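Local atomic coordinates of HepC.19480.a.B1 (Helicobacter pylori, PDB entry 6MTZ), a protein that is of unknown function but probably acts as a metal-dependent phosphoesterase of the DHH/DHHA1 family. Residues D20-Q25 with D191-Y196; S181-R186 with N240-A245; K205-L210 with V215-D220; L221-K226 with D232-T237. All coordinates share one frame; numbering follows the deposited sequence. Where two conformers were deposited one is given.

The four contacts run from the middle of the protein to its surface. The centre of contact 1 is about 7 Å from the centre of the chain, that of contact 3 about 25 Å. Contact 1 joins contact 2 directly: Asn-193 ND2 is 2.7 Å from Leu-184 O, and Tyr-196 OH is 2.8 Å from Glu-183 OE1, both probable hydrogen bonds. Contact 2 then meets contact 4 in a salt bridge, Glu-183 OE2 to Lys-225 NZ, 2.8 Å. Contacts 3 and 4 share helix 213-228, with centres about 17 Å apart. Contact 1 probably borders the active site: segment 20-25 begins with Asp-20 of an HxDxDG sequence of the DHH family type.

Contact 1: D20-Q25 with D191-Y196; sequences DGYACQ and DENRDY
The helical segments 20-25 and 191-196 cross almost perpendicularly (88°), with Tyr-22 facing Arg-194 and the axes 11.2 Å apart at closest approach. The Tyr-22 ring reaches straight across. Its CE1 edge meets CG of Arg-194 at 3.9 Å, near the ring plane. The hydroxyl at its end shares a water with Asn-193. Tyr-22 OH donates to this water over 2.8 Å, and the water donates to Asn-193 OD1. The amide's other end, ND2, is bonded to Leu-184 O. Arg-194 leaves its helix with CG anti to the backbone N (chi1 178°), then bends at chi3 so that NE comes 3.6 Å from Gln-25 OE1. The amide and guanidinium planes stand 84° apart. Both groups have other partners: Gln-25 OE1 accepts from Asn-39 and NE2 bonds to His-13 O, while Arg-194 NH1 pairs with Asp-191 OD1 (3.0 Å) and NH2 with Asp-190 and Asn-39. Strand 35-39, at one border of the parallel sheet, thus lies against both helices. Helix 125-136 packs on Ala-23 and Cys-24.

Contact 2: S181-R186 with N240-A245; sequences SSELNR and NISSNA
Ser-242 sets its OG opposite the backbone N (chi1 167°), which carries the hydroxyl from its helix to Glu-183 O in the loop. OG donates to this carbonyl oxygen over 3.0 Å. It lies in the carbonyl plane, on a lone pair. CB of Glu-183 passes alongside, 3.7 Å from Ser-242 OG. Beyond CG the glutamate chain bends (chi2 76°) and takes its carboxylate away from the serine, where OE1 meets Tyr-196 OH and OE2 pairs with Lys-225. About one turn after Ser-242, Ala-245 CB meets Leu-184 CD2 at 4.0 Å. This apolar touch lies beside the polar one, and Leu-184 also packs on Tyr-196 and Leu-229. The next loop residue adds a second polar tie to the same helix, Asn-185 N to Gln-246 OE1. This is loop-to-helix packing, probably at the link between the two domains. It joins the loop before helix 190-203 to helix 238-251, which leads into the C-terminal mixed sheet, probably the DHHA1 domain.

Contact 3: K205-L210 with V215-D220; sequences KNYLFL and VAYDND
Tyr-207 packs against Ala-216, Tyr-217 and Asp-220 in a surface contact that closes the connection between helix 190-203 and helix 213-228. Tyr-207 starts a type I beta turn that ends at Leu-210, and its ring lies against the first turns of the following helix. The two tyrosines form a T-shaped stack. The edge of the Tyr-217 ring points at the face of Tyr-207, with centroids 5.2 Å apart and planes at 66°. The nearest atom is CD1 of Tyr-217, 3.6 Å from CD1 of Tyr-207 and offset toward the rim. The same face receives a CH-pi contact from Tyr-217 CA, 4.1 Å from the ring centroid. At the far end of the ring, Tyr-207 OH donates to Asp-220 OD2 over 2.6 Å. The carboxylate uses its anti lone pair, and its plane is turned 75° from the ring. The bond holds the end of the ring, and the packing over its face probably limits its rotation. Ala-216 CB touches both end residues of the turn, 4.1 Å from Tyr-207 CD2 and 4.2 Å from Leu-210 CD1. With CG anti to the backbone N (chi1 -178°), the Tyr-217 ring runs past Tyr-207 to helix 168-180. Its OH bonds to Leu-200 O of helix 190-203, and its ring rests on Leu-170, Val-173 and Met-177 of helix 168-180.

Contact 4: L221-K226 with D232-T237; sequences LFRLKK and DPDTET
Pro-233 centres the tight part of this contact, with Lys-226 on it and the Arg-223 guanidinium over it; the ion pair of Arg-223 and Asp-234 makes the solvent side. Lys-226 is buried. Its chain, extended beyond CG, passes slantwise over the proline, and CD lies 3.6 Å from Pro-233 CB. NZ then donates to Glu-236 O over 2.8 Å, in the carbonyl plane. Met-238 and Ile-241 of helix 238-251 also pack on this side chain. On the outer side Arg-223 stretches out from CG to NE, with CG opposite the backbone N (chi1 -176°). Its guanidinium lies with one face over Pro-233. Pro-233 CG sits 3.5 Å from Arg-223 CZ, over the middle of the group. The group grips Asp-234 end-on: NH1 bonds to OD1 and NH2 to OD2, each 2.8 Å long. Both oxygens lie close to the guanidinium plane, but the carboxylate is tilted 35° against it. Both residues are exposed, so solvent probably weakens the pair. The loop is also braced from within, since Glu-236 OE1 accepts from Asp-232 N at 2.7 Å. Asp-232 OD1 accepts from Asp-234 N at 2.9 Å, which makes an Asx turn. Thr-237 then serves as N-cap of helix 238-251, with OG1 bonded to Asn-240 N. The whole is a helix-loop-helix connection in which the loop folds back on the helix before it.

Contact 1: D20-Q25 with D191-Y196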
loop_
_atom_site.group_PDB
_atom_site.type_symbol
_atom_site.label_atom_id
_atom_site.label_comp_id
_atom_site.label_asym_id
_atom_site.label_seq_id
_atom_site.Cartn_x
_atom_site.Cartn_y
_atom_site.Cartn_z
ATOM N N ASP A 20 -8.603 -8.730 4.271
ATOM C CA ASP A 20 -8.946 -8.373 5.648
ATOM C C ASP A 20 -8.274 -7.061 6.035
ATOM O O ASP A 20 -8.910 -6.155 6.591
ATOM C CB ASP A 20 -8.534 -9.513 6.603
ATOM C CG ASP A 20 -9.210 -9.428 7.989
ATOM O OD1 ASP A 20 -10.121 -8.605 8.187
ATOM O OD2 ASP A 20 -8.822 -10.209 8.893
ATOM N N GLY A 21 -6.985 -6.921 5.697
ATOM C CA GLY A 21 -6.259 -5.720 6.077
ATOM C C GLY A 21 -6.828 -4.448 5.474
ATOM O O GLY A 21 -6.925 -3.422 6.154
ATOM N N TYR A 22 -7.185 -4.477 4.180
ATOM C CA TYR A 22 -7.709 -3.259 3.571
ATOM C C TYR A 22 -9.181 -3.025 3.907
ATOM O O TYR A 22 -9.607 -1.875 4.012
ATOM C CB TYR A 22 -7.517 -3.276 2.045
ATOM C CG TYR A 22 -6.152 -2.808 1.606
ATOM C CD1 TYR A 22 -5.795 -1.470 1.694
ATOM C CD2 TYR A 22 -5.213 -3.700 1.111
ATOM C CE1 TYR A 22 -4.546 -1.039 1.305
ATOM C CE2 TYR A 22 -3.953 -3.274 0.717
ATOM C CZ TYR A 22 -3.627 -1.948 0.817
ATOM O OH TYR A 22 -2.377 -1.523 0.415
ATOM N N ALA A 23 -9.972 -4.087 4.057
ATOM C CA ALA A 23 -11.363 -3.921 4.482
ATOM C C ALA A 23 -11.477 -3.227 5.847
ATOM O O ALA A 23 -12.445 -2.492 6.095
ATOM C CB ALA A 23 -12.046 -5.289 4.511
ATOM N N CYS A 24 -10.514 -3.453 6.749
ATOM C CA CYS A 24 -10.503 -2.703 8.006
ATOM C C CYS A 24 -10.551 -1.209 7.734
ATOM O O CYS A 24 -11.215 -0.458 8.450
ATOM C CB CYS A 24 -9.252 -3.048 8.826
ATOM S SG CYS A 24 -9.280 -4.719 9.499
ATOM N N GLN A 25 -9.845 -0.761 6.701
ATOM C CA GLN A 25 -9.740 0.662 6.421
ATOM C C GLN A 25 -10.915 1.193 5.616
ATOM O O GLN A 25 -11.255 2.374 5.748
ATOM C CB GLN A 25 -8.427 0.935 5.697
ATOM C CG GLN A 25 -7.240 0.679 6.608
ATOM C CD GLN A 25 -5.919 0.747 5.890
ATOM O OE1 GLN A 25 -5.796 0.325 4.737
ATOM N NE2 GLN A 25 -4.912 1.267 6.575
ATOM N N ASP A 191 -1.002 6.123 -1.267
ATOM C CA ASP A 191 -2.397 6.529 -1.130
ATOM C C ASP A 191 -3.219 6.145 -2.350
ATOM O O ASP A 191 -4.383 5.752 -2.217
ATOM C CB ASP A 191 -2.491 8.035 -0.890
ATOM C CG ASP A 191 -1.960 8.436 0.456
ATOM O OD1 ASP A 191 -1.895 7.565 1.357
ATOM O OD2 ASP A 191 -1.597 9.619 0.606
ATOM N N GLU A 192 -2.651 6.287 -3.550
ATOM C CA GLU A 192 -3.425 5.970 -4.747
ATOM C C GLU A 192 -3.635 4.473 -4.866
ATOM O O GLU A 192 -4.663 4.027 -5.390
ATOM C CB GLU A 192 -2.737 6.519 -5.996
ATOM C CG GLU A 192 -2.665 8.054 -6.051
ATOM C CD GLU A 192 -1.481 8.625 -5.277
ATOM O OE1 GLU A 192 -0.755 7.833 -4.641
ATOM O OE2 GLU A 192 -1.275 9.863 -5.312
ATOM N N ASN A 193 -2.683 3.687 -4.356
ATOM C CA ASN A 193 -2.868 2.244 -4.301
ATOM C C ASN A 193 -4.018 1.888 -3.367
ATOM O O ASN A 193 -4.869 1.060 -3.706
ATOM C CB ASN A 193 -1.561 1.588 -3.858
ATOM C CG ASN A 193 -1.702 0.103 -3.609
ATOM O OD1 ASN A 193 -1.999 -0.323 -2.499
ATOM N ND2 ASN A 193 -1.454 -0.697 -4.638
ATOM N N ARG A 194 -4.082 2.537 -2.202
ATOM C CA ARG A 194 -5.136 2.231 -1.242
ATOM C C ARG A 194 -6.496 2.677 -1.759
ATOM O O ARG A 194 -7.475 1.931 -1.656
ATOM C CB ARG A 194 -4.833 2.890 0.098
ATOM C CG ARG A 194 -5.899 2.666 1.177
ATOM C CD ARG A 194 -5.504 3.358 2.515
ATOM N NE ARG A 194 -4.146 3.018 2.927
ATOM C CZ ARG A 194 -3.071 3.791 2.767
ATOM N NH1 ARG A 194 -3.167 4.993 2.192
ATOM N NH2 ARG A 194 -1.888 3.349 3.184
ATOM N N ASP A 195 -6.567 3.878 -2.342
ATOM C CA ASP A 195 -7.829 4.378 -2.879
ATOM C C ASP A 195 -8.378 3.451 -3.953
ATOM O O ASP A 195 -9.586 3.182 -4.006
ATOM C CB ASP A 195 -7.629 5.778 -3.464
ATOM C CG ASP A 195 -7.370 6.831 -2.403
ATOM O OD1 ASP A 195 -7.436 6.513 -1.195
ATOM O OD2 ASP A 195 -7.101 7.985 -2.780
ATOM N N TYR A 196 -7.500 2.974 -4.831
ATOM C CA TYR A 196 -7.885 2.060 -5.900
ATOM C C TYR A 196 -8.493 0.768 -5.345
ATOM O O TYR A 196 -9.600 0.375 -5.732
ATOM C CB TYR A 196 -6.642 1.786 -6.740
ATOM C CG TYR A 196 -6.719 0.759 -7.838
ATOM C CD1 TYR A 196 -7.741 0.763 -8.786
ATOM C CD2 TYR A 196 -5.699 -0.162 -7.976
ATOM C CE1 TYR A 196 -7.750 -0.186 -9.814
ATOM C CE2 TYR A 196 -5.696 -1.090 -8.970
ATOM C CZ TYR A 196 -6.714 -1.113 -9.887
ATOM O OH TYR A 196 -6.633 -2.076 -10.876
HETATM O O HOH W 1 -1.679 1.122 -0.168
#

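Contact 2: S181-R186 with N240-A245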
loop_
_atom_site.group_PDB
_atom_site.type_symbol
_atom_site.label_atom_id
_atom_site.label_comp_id
_atom_site.label_asym_id
_atom_site.label_seq_id
_atom_site.Cartn_x
_atom_site.Cartn_y
_atom_site.Cartn_z
ATOM N N SER A 181 -4.754 -6.743 -7.608
ATOM C CA SER A 181 -4.898 -5.342 -8.007
ATOM C C SER A 181 -3.596 -4.589 -7.718
ATOM O O SER A 181 -3.540 -3.650 -6.931
ATOM C CB SER A 181 -6.109 -4.700 -7.325
ATOM O OG SER A 181 -6.099 -4.869 -5.899
ATOM N N SER A 182 -2.531 -5.030 -8.391
ATOM C CA SER A 182 -1.184 -4.519 -8.190
ATOM C C SER A 182 -0.766 -3.537 -9.280
ATOM O O SER A 182 0.433 -3.267 -9.428
ATOM C CB SER A 182 -0.198 -5.684 -8.118
ATOM O OG SER A 182 -0.681 -6.703 -7.246
ATOM N N GLU A 183 -1.729 -3.002 -10.042
ATOM C CA GLU A 183 -1.421 -2.085 -11.136
ATOM C C GLU A 183 -0.816 -0.764 -10.671
ATOM O O GLU A 183 -0.186 -0.084 -11.478
ATOM C CB GLU A 183 -2.684 -1.804 -11.964
ATOM C CG GLU A 183 -3.216 -3.002 -12.778
ATOM C CD GLU A 183 -3.927 -4.022 -11.909
ATOM O OE1 GLU A 183 -4.312 -3.659 -10.772
ATOM O OE2 GLU A 183 -4.079 -5.185 -12.351
ATOM N N LEU A 184 -1.035 -0.351 -9.416
ATOM C CA LEU A 184 -0.373 0.825 -8.846
ATOM C C LEU A 184 0.609 0.354 -7.775
ATOM O O LEU A 184 0.195 -0.110 -6.699
ATOM C CB LEU A 184 -1.383 1.813 -8.255
ATOM C CG LEU A 184 -2.476 2.381 -9.179
ATOM C CD1 LEU A 184 -3.433 3.282 -8.400
ATOM C CD2 LEU A 184 -1.885 3.160 -10.370
ATOM N N ASN A 185 1.905 0.494 -8.063
ATOM C CA ASN A 185 2.949 0.116 -7.114
ATOM C C ASN A 185 2.689 0.724 -5.741
ATOM O O ASN A 185 2.519 1.946 -5.606
ATOM C CB ASN A 185 4.320 0.566 -7.626
ATOM C CG ASN A 185 5.448 0.177 -6.682
ATOM O OD1 ASN A 185 5.809 0.930 -5.786
ATOM N ND2 ASN A 185 6.020 -1.007 -6.896
ATOM N N ARG A 186 2.677 -0.142 -4.719
ATOM C CA ARG A 186 2.286 0.291 -3.381
ATOM C C ARG A 186 3.331 1.208 -2.765
ATOM O O ARG A 186 2.979 2.197 -2.103
ATOM C CB ARG A 186 2.038 -0.917 -2.473
ATOM C CG ARG A 186 1.496 -0.533 -1.087
ATOM C CD ARG A 186 0.996 -1.760 -0.269
ATOM N NE ARG A 186 2.055 -2.710 0.097
ATOM C CZ ARG A 186 2.779 -2.650 1.218
ATOM N NH1 ARG A 186 2.568 -1.685 2.109
ATOM N NH2 ARG A 186 3.709 -3.564 1.464
ATOM N N ASN A 240 -1.310 -0.596 -20.994
ATOM C CA ASN A 240 -1.134 0.843 -21.198
ATOM C C ASN A 240 -1.900 1.675 -20.179
ATOM O O ASN A 240 -1.456 2.772 -19.824
ATOM C CB ASN A 240 -1.523 1.239 -22.618
ATOM C CG ASN A 240 -0.532 0.722 -23.630
ATOM O OD1 ASN A 240 0.657 0.602 -23.338
ATOM N ND2 ASN A 240 -1.014 0.376 -24.809
ATOM N N ILE A 241 -3.047 1.190 -19.702
ATOM C CA ILE A 241 -3.779 1.932 -18.681
ATOM C C ILE A 241 -2.972 1.999 -17.391
ATOM O O ILE A 241 -2.875 3.061 -16.762
ATOM C CB ILE A 241 -5.159 1.302 -18.460
ATOM C CG1 ILE A 241 -6.002 1.504 -19.733
ATOM C CG2 ILE A 241 -5.851 1.895 -17.203
ATOM C CD1 ILE A 241 -7.256 0.670 -19.733
ATOM N N SER A 242 -2.360 0.877 -16.994
ATOM C CA SER A 242 -1.571 0.854 -15.764
ATOM C C SER A 242 -0.338 1.741 -15.884
ATOM O O SER A 242 -0.043 2.534 -14.982
ATOM C CB SER A 242 -1.159 -0.586 -15.430
ATOM O OG SER A 242 -0.154 -0.606 -14.430
ATOM N N SER A 243 0.418 1.601 -16.985
ATOM C CA SER A 243 1.641 2.397 -17.118
ATOM C C SER A 243 1.313 3.877 -17.240
ATOM O O SER A 243 2.016 4.713 -16.671
ATOM C CB SER A 243 2.479 1.913 -18.309
ATOM O OG SER A 243 1.672 1.622 -19.436
ATOM N N ASN A 244 0.205 4.217 -17.901
ATOM C CA ASN A 244 -0.197 5.617 -17.984
ATOM C C ASN A 244 -0.591 6.176 -16.626
ATOM O O ASN A 244 -0.194 7.291 -16.271
ATOM C CB ASN A 244 -1.333 5.787 -18.981
ATOM C CG ASN A 244 -0.971 6.755 -20.065
ATOM O OD1 ASN A 244 -0.981 7.972 -19.851
ATOM N ND2 ASN A 244 -0.602 6.230 -21.227
ATOM N N ALA A 245 -1.395 5.430 -15.863
ATOM C CA ALA A 245 -1.753 5.884 -14.526
ATOM C C ALA A 245 -0.504 6.094 -13.667
ATOM O O ALA A 245 -0.403 7.090 -12.940
ATOM C CB ALA A 245 -2.713 4.884 -13.872
#

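Contact 3: K205-L210 with V215-D220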
loop_
_atom_site.group_PDB
_atom_site.type_symbol
_atom_site.label_atom_id
_atom_site.label_comp_id
_atom_site.label_asym_id
_atom_site.label_seq_id
_atom_site.Cartn_x
_atom_site.Cartn_y
_atom_site.Cartn_z
ATOM N N LYS A 205 -20.648 -3.589 -3.135
ATOM C CA LYS A 205 -21.976 -3.274 -2.616
ATOM C C LYS A 205 -23.040 -3.306 -3.711
ATOM O O LYS A 205 -24.221 -3.513 -3.415
ATOM C CB LYS A 205 -21.959 -1.903 -1.936
ATOM C CG LYS A 205 -21.964 -0.705 -2.895
ATOM C CD LYS A 205 -21.577 0.583 -2.160
ATOM C CE LYS A 205 -21.487 1.755 -3.129
ATOM N NZ LYS A 205 -21.105 3.027 -2.456
ATOM N N ASN A 206 -22.655 -3.121 -4.969
ATOM C CA ASN A 206 -23.613 -3.202 -6.058
ATOM C C ASN A 206 -23.822 -4.623 -6.555
ATOM O O ASN A 206 -24.592 -4.822 -7.492
ATOM C CB ASN A 206 -23.167 -2.291 -7.197
ATOM C CG ASN A 206 -23.178 -0.848 -6.782
ATOM O OD1 ASN A 206 -24.089 -0.415 -6.078
ATOM N ND2 ASN A 206 -22.144 -0.114 -7.145
ATOM N N TYR A 207 -23.187 -5.607 -5.928
ATOM C CA TYR A 207 -23.303 -7.011 -6.303
ATOM C C TYR A 207 -23.886 -7.882 -5.199
ATOM O O TYR A 207 -24.486 -8.910 -5.505
ATOM C CB TYR A 207 -21.913 -7.554 -6.708
ATOM C CG TYR A 207 -21.424 -6.912 -7.989
ATOM C CD1 TYR A 207 -20.768 -5.690 -7.967
ATOM C CD2 TYR A 207 -21.677 -7.510 -9.228
ATOM C CE1 TYR A 207 -20.347 -5.083 -9.135
ATOM C CE2 TYR A 207 -21.272 -6.917 -10.401
ATOM C CZ TYR A 207 -20.605 -5.701 -10.348
ATOM O OH TYR A 207 -20.197 -5.099 -11.507
ATOM N N LEU A 208 -23.712 -7.493 -3.927
ATOM C CA LEU A 208 -24.138 -8.310 -2.785
ATOM C C LEU A 208 -25.558 -8.826 -2.931
ATOM O O LEU A 208 -25.865 -9.952 -2.524
ATOM C CB LEU A 208 -24.037 -7.500 -1.490
ATOM C CG LEU A 208 -22.626 -7.161 -1.031
ATOM C CD1 LEU A 208 -22.677 -5.990 -0.080
ATOM C CD2 LEU A 208 -22.008 -8.375 -0.372
ATOM N N PHE A 209 -26.447 -8.015 -3.487
ATOM C CA PHE A 209 -27.854 -8.370 -3.539
ATOM C C PHE A 209 -28.265 -8.890 -4.905
ATOM O O PHE A 209 -29.456 -8.920 -5.215
ATOM C CB PHE A 209 -28.696 -7.170 -3.121
ATOM C CG PHE A 209 -28.243 -6.565 -1.830
ATOM C CD1 PHE A 209 -28.487 -7.215 -0.624
ATOM C CD2 PHE A 209 -27.541 -5.378 -1.818
ATOM C CE1 PHE A 209 -28.050 -6.674 0.565
ATOM C CE2 PHE A 209 -27.095 -4.827 -0.626
ATOM C CZ PHE A 209 -27.347 -5.473 0.562
ATOM N N LEU A 210 -27.302 -9.299 -5.727
ATOM C CA LEU A 210 -27.615 -9.977 -6.973
ATOM C C LEU A 210 -27.754 -11.473 -6.721
ATOM O O LEU A 210 -27.170 -12.017 -5.778
ATOM C CB LEU A 210 -26.532 -9.709 -8.024
ATOM C CG LEU A 210 -26.349 -8.226 -8.358
ATOM C CD1 LEU A 210 -25.343 -8.025 -9.498
ATOM C CD2 LEU A 210 -27.709 -7.594 -8.676
ATOM N N VAL A 215 -20.272 -14.847 -9.294
ATOM C CA VAL A 215 -19.916 -14.903 -10.705
ATOM C C VAL A 215 -20.092 -13.542 -11.360
ATOM O O VAL A 215 -19.293 -13.146 -12.213
ATOM C CB VAL A 215 -20.752 -15.971 -11.425
ATOM C CG1 VAL A 215 -20.474 -15.926 -12.915
ATOM C CG2 VAL A 215 -20.439 -17.351 -10.862
ATOM N N ALA A 216 -21.151 -12.818 -10.993
ATOM C CA ALA A 216 -21.399 -11.519 -11.605
ATOM C C ALA A 216 -20.260 -10.564 -11.308
ATOM O O ALA A 216 -19.766 -9.867 -12.199
ATOM C CB ALA A 216 -22.725 -10.945 -11.105
ATOM N N TYR A 217 -19.833 -10.507 -10.049
ATOM C CA TYR A 217 -18.716 -9.647 -9.714
ATOM C C TYR A 217 -17.438 -10.161 -10.363
ATOM O O TYR A 217 -16.653 -9.376 -10.905
ATOM C CB TYR A 217 -18.560 -9.545 -8.191
ATOM C CG TYR A 217 -17.443 -8.616 -7.749
ATOM C CD1 TYR A 217 -17.523 -7.250 -7.983
ATOM C CD2 TYR A 217 -16.313 -9.105 -7.103
ATOM C CE1 TYR A 217 -16.508 -6.392 -7.584
ATOM C CE2 TYR A 217 -15.301 -8.261 -6.693
ATOM C CZ TYR A 217 -15.406 -6.897 -6.941
ATOM O OH TYR A 217 -14.410 -6.035 -6.538
ATOM N N ASP A 218 -17.235 -11.481 -10.364
ATOM C CA ASP A 218 -16.011 -12.042 -10.932
ATOM C C ASP A 218 -15.823 -11.621 -12.394
ATOM O O ASP A 218 -14.714 -11.254 -12.805
ATOM C CB ASP A 218 -16.040 -13.564 -10.805
ATOM C CG ASP A 218 -14.683 -14.206 -11.071
ATOM O OD1 ASP A 218 -13.643 -13.590 -10.739
ATOM O OD2 ASP A 218 -14.662 -15.328 -11.622
ATOM N N ASN A 219 -16.898 -11.646 -13.185
ATOM C CA ASN A 219 -16.807 -11.378 -14.613
ATOM C C ASN A 219 -16.814 -9.889 -14.947
ATOM O O ASN A 219 -16.513 -9.532 -16.092
ATOM C CB ASN A 219 -17.952 -12.074 -15.354
ATOM C CG ASN A 219 -17.752 -13.561 -15.461
ATOM O OD1 ASN A 219 -16.619 -14.044 -15.435
ATOM N ND2 ASN A 219 -18.849 -14.305 -15.569
ATOM N N ASP A 220 -17.150 -9.022 -13.985
ATOM C CA ASP A 220 -17.186 -7.576 -14.195
ATOM C C ASP A 220 -15.919 -6.883 -13.746
ATOM O O ASP A 220 -15.703 -5.721 -14.110
ATOM C CB ASP A 220 -18.354 -6.922 -13.423
ATOM C CG ASP A 220 -19.694 -7.034 -14.145
ATOM O OD1 ASP A 220 -19.775 -7.675 -15.215
ATOM O OD2 ASP A 220 -20.680 -6.475 -13.618
#

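Contact 4: L221-K226 with D232-T237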
loop_
_atom_site.group_PDB
_atom_site.type_symbol
_atom_site.label_atom_id
_atom_site.label_comp_id
_atom_site.label_asym_id
_atom_site.label_seq_id
_atom_site.Cartn_x
_atom_site.Cartn_y
_atom_site.Cartn_z
ATOM N N LEU A 221 -15.093 -7.562 -12.950
ATOM C CA LEU A 221 -14.017 -6.885 -12.228
ATOM C C LEU A 221 -12.984 -6.263 -13.163
ATOM O O LEU A 221 -12.524 -5.142 -12.917
ATOM C CB LEU A 221 -13.340 -7.874 -11.280
ATOM C CG LEU A 221 -12.133 -7.336 -10.524
ATOM C CD1 LEU A 221 -12.464 -6.066 -9.758
ATOM C CD2 LEU A 221 -11.638 -8.398 -9.574
ATOM N N PHE A 222 -12.587 -6.983 -14.223
ATOM C CA PHE A 222 -11.501 -6.515 -15.086
ATOM C C PHE A 222 -11.835 -5.156 -15.691
ATOM O O PHE A 222 -11.030 -4.216 -15.625
ATOM C CB PHE A 222 -11.213 -7.547 -16.188
ATOM C CG PHE A 222 -10.036 -7.185 -17.092
ATOM C CD1 PHE A 222 -8.724 -7.305 -16.635
ATOM C CD2 PHE A 222 -10.244 -6.776 -18.405
ATOM C CE1 PHE A 222 -7.642 -6.998 -17.459
ATOM C CE2 PHE A 222 -9.159 -6.465 -19.257
ATOM C CZ PHE A 222 -7.862 -6.575 -18.779
ATOM N N ARG A 223 -13.043 -5.028 -16.248
ATOM C CA ARG A 223 -13.471 -3.756 -16.821
ATOM C C ARG A 223 -13.543 -2.684 -15.741
ATOM O O ARG A 223 -13.131 -1.539 -15.962
ATOM C CB ARG A 223 -14.830 -3.928 -17.525
ATOM C CG ARG A 223 -15.335 -2.674 -18.241
ATOM C CD ARG A 223 -16.607 -2.909 -19.083
ATOM N NE ARG A 223 -17.012 -1.655 -19.713
ATOM C CZ ARG A 223 -16.623 -1.266 -20.923
ATOM N NH1 ARG A 223 -15.864 -2.055 -21.661
ATOM N NH2 ARG A 223 -17.005 -0.088 -21.401
ATOM N N LEU A 224 -14.022 -3.052 -14.547
ATOM C CA LEU A 224 -14.062 -2.102 -13.435
ATOM C C LEU A 224 -12.671 -1.600 -13.074
ATOM O O LEU A 224 -12.492 -0.412 -12.786
ATOM C CB LEU A 224 -14.717 -2.736 -12.201
ATOM C CG LEU A 224 -16.212 -3.037 -12.264
ATOM C CD1 LEU A 224 -16.673 -3.659 -10.925
ATOM C CD2 LEU A 224 -17.003 -1.763 -12.588
ATOM N N LYS A 225 -11.678 -2.493 -13.059
ATOM C CA LYS A 225 -10.316 -2.079 -12.735
ATOM C C LYS A 225 -9.792 -1.075 -13.751
ATOM O O LYS A 225 -9.142 -0.089 -13.380
ATOM C CB LYS A 225 -9.385 -3.294 -12.669
ATOM C CG LYS A 225 -9.739 -4.316 -11.580
ATOM C CD LYS A 225 -8.809 -5.548 -11.694
ATOM C CE LYS A 225 -7.347 -5.154 -11.442
ATOM N NZ LYS A 225 -6.434 -6.364 -11.355
ATOM N N LYS A 226 -10.022 -1.340 -15.040
ATOM C CA LYS A 226 -9.584 -0.415 -16.080
ATOM C C LYS A 226 -10.191 0.965 -15.868
ATOM O O LYS A 226 -9.522 1.984 -16.075
ATOM C CB LYS A 226 -9.967 -0.941 -17.469
ATOM C CG LYS A 226 -9.089 -2.040 -18.006
ATOM C CD LYS A 226 -9.403 -2.251 -19.499
ATOM C CE LYS A 226 -8.399 -3.135 -20.177
ATOM N NZ LYS A 226 -8.696 -3.356 -21.617
ATOM N N ASP A 232 -9.904 4.028 -20.471
ATOM C CA ASP A 232 -11.118 3.737 -21.239
ATOM C C ASP A 232 -11.033 2.296 -21.727
ATOM O O ASP A 232 -10.308 2.008 -22.694
ATOM C CB ASP A 232 -11.277 4.705 -22.421
ATOM C CG ASP A 232 -12.429 4.318 -23.366
ATOM O OD1 ASP A 232 -13.181 3.346 -23.101
ATOM O OD2 ASP A 232 -12.587 5.009 -24.395
ATOM N N PRO A 233 -11.763 1.361 -21.106
ATOM C CA PRO A 233 -11.592 -0.062 -21.438
ATOM C C PRO A 233 -11.991 -0.410 -22.854
ATOM O O PRO A 233 -11.652 -1.502 -23.321
ATOM C CB PRO A 233 -12.507 -0.773 -20.428
ATOM C CG PRO A 233 -13.552 0.236 -20.093
ATOM C CD PRO A 233 -12.871 1.584 -20.155
ATOM N N ASP A 234 -12.680 0.477 -23.555
ATOM C CA ASP A 234 -13.078 0.191 -24.922
ATOM C C ASP A 234 -12.035 0.608 -25.947
ATOM O O ASP A 234 -12.173 0.250 -27.115
ATOM C CB ASP A 234 -14.419 0.878 -25.224
ATOM C CG ASP A 234 -15.550 0.294 -24.410
ATOM O OD1 ASP A 234 -15.562 -0.955 -24.266
ATOM O OD2 ASP A 234 -16.399 1.067 -23.894
ATOM N N THR A 235 -11.007 1.366 -25.558
ATOM C CA THR A 235 -9.944 1.704 -26.499
ATOM C C THR A 235 -8.536 1.464 -25.975
ATOM O O THR A 235 -7.585 1.730 -26.710
ATOM C CB THR A 235 -10.040 3.176 -26.949
ATOM O OG1 THR A 235 -9.855 4.048 -25.824
ATOM C CG2 THR A 235 -11.390 3.478 -27.636
ATOM N N GLU A 236 -8.359 0.979 -24.742
ATOM C CA GLU A 236 -7.025 0.860 -24.165
ATOM C C GLU A 236 -6.810 -0.508 -23.522
ATOM O O GLU A 236 -7.728 -1.074 -22.920
ATOM C CB GLU A 236 -6.789 1.965 -23.121
ATOM C CG GLU A 236 -7.006 3.375 -23.669
ATOM C CD GLU A 236 -6.832 4.451 -22.613
ATOM O OE1 GLU A 236 -7.496 4.378 -21.560
ATOM O OE2 GLU A 236 -6.027 5.375 -22.840
ATOM N N THR A 237 -5.588 -1.027 -23.640
ATOM C CA THR A 237 -5.220 -2.256 -22.946
ATOM C C THR A 237 -4.871 -1.972 -21.491
ATOM O O THR A 237 -4.551 -0.844 -21.107
ATOM C CB THR A 237 -4.012 -2.941 -23.595
ATOM O OG1 THR A 237 -2.861 -2.102 -23.431
ATOM C CG2 THR A 237 -4.266 -3.237 -25.082
#